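Local coordinates for aromatic-amino-acid:2-oxoglutarate transaminase (Candida albicans, PDB 6HND), which probably transfers amino groups between aromatic amino acids, or 2-aminoadipate, and 2-oxo acids, using pyridoxal 5'-phosphate as cofactor, at residues B[162-167]-B[368-373]; B[347-352]-B[376-381]. All coordinates share one frame; numbering follows the deposited sequence.

Contact 1 (B[162-167]-B[368-373]). With PLP (pyridoxal-5'-phosphate), chain E.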
loop_
_atom_site.group_PDB
_atom_site.type_symbol
_atom_site.label_atom_id
_atom_site.label_comp_id
_atom_site.label_asym_id
_atom_site.label_seq_id
_atom_site.Cartn_x
_atom_site.Cartn_y
_atom_site.Cartn_z
ATOM N N ILE B 162 7.708 -5.215 -6.949
ATOM C CA ILE B 162 6.247 -5.423 -6.779
ATOM C C ILE B 162 5.656 -4.134 -6.188
ATOM O O ILE B 162 6.192 -3.639 -5.171
ATOM C CB ILE B 162 5.959 -6.655 -5.908
ATOM C CG1 ILE B 162 6.582 -7.924 -6.485
ATOM C CG2 ILE B 162 4.459 -6.799 -5.685
ATOM C CD1 ILE B 162 6.333 -8.118 -7.979
ATOM N N THR B 163 4.585 -3.631 -6.816
ATOM C CA THR B 163 3.813 -2.441 -6.381
ATOM C C THR B 163 2.392 -2.835 -5.998
ATOM O O THR B 163 2.025 -4.018 -6.140
ATOM C CB THR B 163 3.750 -1.402 -7.495
ATOM O OG1 THR B 163 2.951 -1.995 -8.524
ATOM C CG2 THR B 163 5.126 -1.023 -8.011
ATOM N N THR B 164 1.603 -1.856 -5.577
ATOM C CA THR B 164 0.174 -2.073 -5.252
ATOM C C THR B 164 -0.704 -1.626 -6.430
ATOM O O THR B 164 -1.886 -1.411 -6.208
ATOM C CB THR B 164 -0.152 -1.447 -3.894
ATOM O OG1 THR B 164 0.159 -0.048 -3.839
ATOM C CG2 THR B 164 0.607 -2.162 -2.796
ATOM N N GLY B 165 -0.144 -1.528 -7.635
ATOM C CA GLY B 165 -0.890 -1.203 -8.866
ATOM C C GLY B 165 -0.206 -0.142 -9.697
ATOM O O GLY B 165 0.905 0.274 -9.360
ATOM N N ALA B 166 -0.865 0.320 -10.744
ATOM C CA ALA B 166 -0.298 1.300 -11.685
ATOM C C ALA B 166 -0.069 2.651 -10.990
ATOM O O ALA B 166 1.036 3.213 -11.134
ATOM C CB ALA B 166 -1.198 1.426 -12.880
ATOM N N SER B 167 -1.068 3.148 -10.269
ATOM C CA SER B 167 -1.037 4.442 -9.550
ATOM C C SER B 167 0.082 4.438 -8.496
ATOM O O SER B 167 0.812 5.443 -8.371
ATOM C CB SER B 167 -2.395 4.735 -8.965
ATOM O OG SER B 167 -3.374 4.797 -9.998
ATOM N N VAL B 368 9.078 4.124 3.406
ATOM C CA VAL B 368 8.424 5.252 4.119
ATOM C C VAL B 368 6.899 5.175 3.981
ATOM O O VAL B 368 6.208 5.126 5.037
ATOM C CB VAL B 368 8.976 6.594 3.626
ATOM C CG1 VAL B 368 8.349 7.750 4.387
ATOM C CG2 VAL B 368 10.496 6.634 3.716
ATOM N N VAL B 369 6.379 5.150 2.751
ATOM C CA VAL B 369 4.967 5.511 2.451
ATOM C C VAL B 369 4.114 4.302 2.043
ATOM O O VAL B 369 2.876 4.466 2.055
ATOM C CB VAL B 369 4.884 6.601 1.366
ATOM C CG1 VAL B 369 5.781 7.797 1.667
ATOM C CG2 VAL B 369 5.151 6.053 -0.028
ATOM N N ASN B 370 4.697 3.168 1.641
ATOM C CA ASN B 370 3.912 1.972 1.216
ATOM C C ASN B 370 4.761 0.714 1.435
ATOM O O ASN B 370 5.430 0.275 0.472
ATOM C CB ASN B 370 3.415 2.110 -0.229
ATOM C CG ASN B 370 2.446 1.022 -0.623
ATOM O OD1 ASN B 370 2.203 0.120 0.171
ATOM N ND2 ASN B 370 1.921 1.067 -1.846
ATOM N N ARG B 371 4.701 0.149 2.643
ATOM C CA ARG B 371 5.627 -0.929 3.116
ATOM C C ARG B 371 5.145 -2.319 2.663
ATOM O O ARG B 371 4.956 -3.204 3.505
ATOM C CB ARG B 371 5.820 -0.826 4.632
ATOM C CG ARG B 371 6.651 0.385 5.018
ATOM C CD ARG B 371 6.535 0.714 6.491
ATOM N NE ARG B 371 7.166 -0.290 7.362
ATOM C CZ ARG B 371 8.472 -0.391 7.586
ATOM N NH1 ARG B 371 9.313 0.429 6.983
ATOM N NH2 ARG B 371 8.935 -1.331 8.385
ATOM N N GLY B 372 4.962 -2.496 1.357
ATOM C CA GLY B 372 4.732 -3.819 0.754
ATOM C C GLY B 372 3.324 -3.991 0.233
ATOM O O GLY B 372 2.342 -3.575 0.926
ATOM N N ALA B 373 3.235 -4.593 -0.949
ATOM C CA ALA B 373 2.001 -5.220 -1.456
ATOM C C ALA B 373 1.601 -6.354 -0.515
ATOM O O ALA B 373 2.491 -7.037 -0.006
ATOM C CB ALA B 373 2.201 -5.721 -2.860
HETATM N N1 PLP E . -2.912 4.453 -15.706
HETATM C C2 PLP E . -3.821 4.306 -16.661
HETATM C C2A PLP E . -3.500 4.885 -17.997
HETATM C C3 PLP E . -5.027 3.593 -16.417
HETATM O O3 PLP E . -5.940 3.455 -17.426
HETATM C C4 PLP E . -5.268 3.050 -15.127
HETATM C C4A PLP E . -6.478 2.225 -14.900
HETATM C C5 PLP E . -4.269 3.217 -14.145
HETATM C C6 PLP E . -3.144 3.930 -14.483
HETATM C C5A PLP E . -4.438 2.776 -12.714
HETATM O O4P PLP E . -4.298 1.350 -12.480
HETATM P P PLP E . -4.344 0.777 -10.964
HETATM O O1P PLP E . -3.661 1.808 -10.076
HETATM O O2P PLP E . -3.622 -0.558 -11.134
HETATM O O3P PLP E . -5.788 0.616 -10.612
#

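Contact 2 (B[347-352]-B[376-381]). With PLP (pyridoxal-5'-phosphate), chain E.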
loop_
_atom_site.group_PDB
_atom_site.type_symbol
_atom_site.label_atom_id
_atom_site.label_comp_id
_atom_site.label_asym_id
_atom_site.label_seq_id
_atom_site.Cartn_x
_atom_site.Cartn_y
_atom_site.Cartn_z
ATOM N N LEU B 347 -7.024 -6.436 -6.499
ATOM C CA LEU B 347 -5.757 -7.036 -6.014
ATOM C C LEU B 347 -4.949 -5.929 -5.332
ATOM O O LEU B 347 -4.360 -6.211 -4.242
ATOM C CB LEU B 347 -4.930 -7.630 -7.155
ATOM C CG LEU B 347 -5.505 -8.784 -7.963
ATOM C CD1 LEU B 347 -4.486 -9.177 -9.004
ATOM C CD2 LEU B 347 -5.873 -9.986 -7.098
ATOM N N ARG B 348 -4.917 -4.739 -5.958
ATOM C CA ARG B 348 -3.943 -3.658 -5.637
ATOM C C ARG B 348 -2.524 -4.255 -5.764
ATOM O O ARG B 348 -1.826 -4.372 -4.756
ATOM C CB ARG B 348 -4.155 -3.128 -4.215
ATOM C CG ARG B 348 -5.489 -2.461 -3.923
ATOM C CD ARG B 348 -5.631 -1.136 -4.632
ATOM N NE ARG B 348 -6.010 -1.421 -6.003
ATOM C CZ ARG B 348 -5.880 -0.590 -7.022
ATOM N NH1 ARG B 348 -6.290 -0.994 -8.214
ATOM N NH2 ARG B 348 -5.347 0.618 -6.864
ATOM N N LEU B 349 -2.162 -4.707 -6.956
ATOM C CA LEU B 349 -0.897 -5.409 -7.259
ATOM C C LEU B 349 -0.446 -5.048 -8.665
ATOM O O LEU B 349 -1.286 -4.990 -9.565
ATOM C CB LEU B 349 -1.051 -6.929 -7.131
ATOM C CG LEU B 349 0.281 -7.682 -7.035
ATOM C CD1 LEU B 349 0.929 -7.424 -5.702
ATOM C CD2 LEU B 349 0.084 -9.170 -7.249
ATOM N N GLY B 350 0.838 -4.730 -8.796
ATOM C CA GLY B 350 1.481 -4.490 -10.091
ATOM C C GLY B 350 2.973 -4.651 -9.965
ATOM O O GLY B 350 3.427 -5.245 -8.954
ATOM N N PHE B 351 3.726 -4.118 -10.925
ATOM C CA PHE B 351 5.197 -4.028 -10.783
ATOM C C PHE B 351 5.715 -2.884 -11.645
ATOM O O PHE B 351 5.031 -2.442 -12.572
ATOM C CB PHE B 351 5.852 -5.384 -11.084
ATOM C CG PHE B 351 5.639 -5.911 -12.478
ATOM C CD1 PHE B 351 4.509 -6.648 -12.794
ATOM C CD2 PHE B 351 6.574 -5.673 -13.464
ATOM C CE1 PHE B 351 4.328 -7.132 -14.078
ATOM C CE2 PHE B 351 6.376 -6.137 -14.755
ATOM C CZ PHE B 351 5.252 -6.857 -15.062
ATOM N N ILE B 352 6.931 -2.461 -11.343
ATOM C CA ILE B 352 7.703 -1.541 -12.206
ATOM C C ILE B 352 8.951 -2.285 -12.691
ATOM O O ILE B 352 9.368 -3.279 -12.055
ATOM C CB ILE B 352 8.028 -0.204 -11.517
ATOM C CG1 ILE B 352 8.862 -0.385 -10.255
ATOM C CG2 ILE B 352 6.743 0.570 -11.272
ATOM C CD1 ILE B 352 9.222 0.894 -9.591
ATOM N N LEU B 376 -0.550 -11.894 1.122
ATOM C CA LEU B 376 -1.642 -12.882 0.885
ATOM C C LEU B 376 -2.024 -12.770 -0.588
ATOM O O LEU B 376 -2.290 -13.793 -1.201
ATOM C CB LEU B 376 -2.841 -12.605 1.812
ATOM C CG LEU B 376 -4.059 -13.510 1.598
ATOM C CD1 LEU B 376 -3.674 -14.985 1.564
ATOM C CD2 LEU B 376 -5.137 -13.269 2.646
ATOM N N THR B 377 -2.041 -11.557 -1.133
ATOM C CA THR B 377 -2.467 -11.309 -2.534
ATOM C C THR B 377 -1.364 -11.772 -3.479
ATOM O O THR B 377 -1.702 -12.416 -4.483
ATOM C CB THR B 377 -2.807 -9.842 -2.761
ATOM O OG1 THR B 377 -3.903 -9.615 -1.878
ATOM C CG2 THR B 377 -3.137 -9.523 -4.207
ATOM N N GLN B 378 -0.112 -11.422 -3.171
ATOM C CA GLN B 378 1.077 -11.899 -3.918
ATOM C C GLN B 378 1.028 -13.427 -3.951
ATOM O O GLN B 378 1.383 -13.997 -4.979
ATOM C CB GLN B 378 2.374 -11.454 -3.257
ATOM C CG GLN B 378 2.653 -9.971 -3.376
ATOM C CD GLN B 378 4.026 -9.632 -2.848
ATOM O OE1 GLN B 378 5.043 -10.135 -3.354
ATOM N NE2 GLN B 378 4.065 -8.763 -1.839
ATOM N N THR B 379 0.650 -14.047 -2.833
ATOM C CA THR B 379 0.600 -15.523 -2.682
ATOM C C THR B 379 -0.473 -16.053 -3.636
ATOM O O THR B 379 -0.118 -16.874 -4.476
ATOM C CB THR B 379 0.382 -15.928 -1.220
ATOM O OG1 THR B 379 1.487 -15.413 -0.483
ATOM C CG2 THR B 379 0.268 -17.424 -1.016
ATOM N N ILE B 380 -1.711 -15.547 -3.536
ATOM C CA ILE B 380 -2.842 -16.018 -4.378
ATOM C C ILE B 380 -2.495 -15.767 -5.848
ATOM O O ILE B 380 -2.630 -16.693 -6.655
ATOM C CB ILE B 380 -4.176 -15.392 -3.952
ATOM C CG1 ILE B 380 -4.622 -15.941 -2.593
ATOM C CG2 ILE B 380 -5.244 -15.600 -5.026
ATOM C CD1 ILE B 380 -5.811 -15.205 -2.013
ATOM N N VAL B 381 -2.020 -14.581 -6.193
ATOM C CA VAL B 381 -1.825 -14.205 -7.623
ATOM C C VAL B 381 -0.671 -15.035 -8.192
ATOM O O VAL B 381 -0.819 -15.565 -9.331
ATOM C CB VAL B 381 -1.649 -12.687 -7.826
ATOM C CG1 VAL B 381 -1.125 -12.379 -9.209
ATOM C CG2 VAL B 381 -2.947 -11.937 -7.556
HETATM N N1 PLP E . -2.912 4.453 -15.706
HETATM C C2 PLP E . -3.821 4.306 -16.661
HETATM C C2A PLP E . -3.500 4.885 -17.997
HETATM C C3 PLP E . -5.027 3.593 -16.417
HETATM O O3 PLP E . -5.940 3.455 -17.426
HETATM C C4 PLP E . -5.268 3.050 -15.127
HETATM C C4A PLP E . -6.478 2.225 -14.900
HETATM C C5 PLP E . -4.269 3.217 -14.145
HETATM C C6 PLP E . -3.144 3.930 -14.483
HETATM C C5A PLP E . -4.438 2.776 -12.714
HETATM O O4P PLP E . -4.298 1.350 -12.480
HETATM P P PLP E . -4.344 0.777 -10.964
HETATM O O1P PLP E . -3.661 1.808 -10.076
HETATM O O2P PLP E . -3.622 -0.558 -11.134
HETATM O O3P PLP E . -5.788 0.616 -10.612
#

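Contact 1 (B[162-167]-B[368-373])
A single polar bond crosses this buried junction: the amide ND2 of Asn-370 gives a hydrogen to Thr-164 OG1 at 2.9 Å. The hydroxyl sits in the amide plane, yet the bond is bent, with an N-H...O angle of 136°. The two side chains meet from opposite directions. On Asn-370, chi1 of -171° swings CG away from the backbone N and sends the amide across to the threonine. The same ND2 also bonds to Asp-168 OD1, while OD2 of that carboxylate takes the backbone N-H of Thr-164, so one aspartate bonds to both partners. Beside this polar pair, Thr-164 CG2 rests on Ala-373 CA at 3.6 Å. The Ala-373 methyl then fills in against Ile-162 CG2 (3.8 Å) and against the carbonyl O of Thr-163. Just past Thr-164 the chain enters helix 166-177, whose first N-H groups hold the PLP phosphate: Ala-166 N reaches O2P at 2.9 Å, nearly straight at 176°, and Ser-167 gives both its N and its OG to O1P. The Asn-370 and Asp-168 bonds to Thr-164 probably form a second shell that helps position the turn presenting these phosphate donors.

Contact 2 (B[347-352]-B[376-381])
In this pyridoxal-phosphate aminotransferase the phosphate-binding turn that carries Arg-348 leads into strand 350-355 of the large mixed sheet, and helix 375-388 packs on that turn, just before the strand, through Leu-347 and Leu-349. Of these two leucines flanking the arginine, Leu-347 meets Thr-377 and Val-381, while Leu-349 meets Gln-378 and Val-381 and lies only at the edge of contact with Thr-377. Leu-347 and Val-381 reach toward each other tip to tip, and CG2 of the valine lies against both leucine methyls; its 3.5 Å to Leu-347 CD1 is tighter than usual for two carbons. One helical turn earlier, Thr-377 turns its methyl inward: CG2 touches the carbonyl O and CB of Leu-347. The threonine hydroxyl stands beside its own backbone N and serves a different partner, Ser-374 OG of the second subunit, which also bonds to Leu-347 O. Leu-349 takes the other branch of the valine, its CD2 standing 3.9 Å from Val-381 CG1. Its CD1 meets Gln-378 CG, the two side chains crossing at about a right angle. The amide of that glutamine lies beyond, with OE1 accepting from His-136 N. No hydrogen bond joins the two segments, so apolar contacts carry the join. The end of Arg-348 leads away from the helix. Bent at chi2 (-69°) and chi3 (80°), its chain brings the guanidinium to the cofactor, and NH1 also bonds to Pro-345 O, a second hold that should limit rotation of the group. The positive charge would be expected to stabilise the phosphate anion. PLP O3P lies at the guanidinium edge, near its plane, 2.9 Å from Arg-348 NH1, with an N-H...O angle of 171°.

In the fold
Contacts 1 and 2 have centres about 10 Å apart and share one sheet, in which strands 158-163 and 350-355 are antiparallel neighbours: Thr-163 N lies 2.9 Å from Gly-350 O, a probable hydrogen bond. Elsewhere, the loop carrying Ala-373 runs into helix 375-388, and Ala-373 O lies 3.0 Å from Gln-378 NE2, probably hydrogen-bonded to it. One segment of each contact reaches the same PLP phosphate, segment 162-167 supplying donors to O1P and O2P and segment 347-352 to O3P, while Thr-338 and Ser-340 are further hydrogen-bond partners of the cofactor. Both contacts also border the second subunit, whose Tyr-130 also hydrogen-bonds to this PLP, so cofactor site and dimer interface adjoin here.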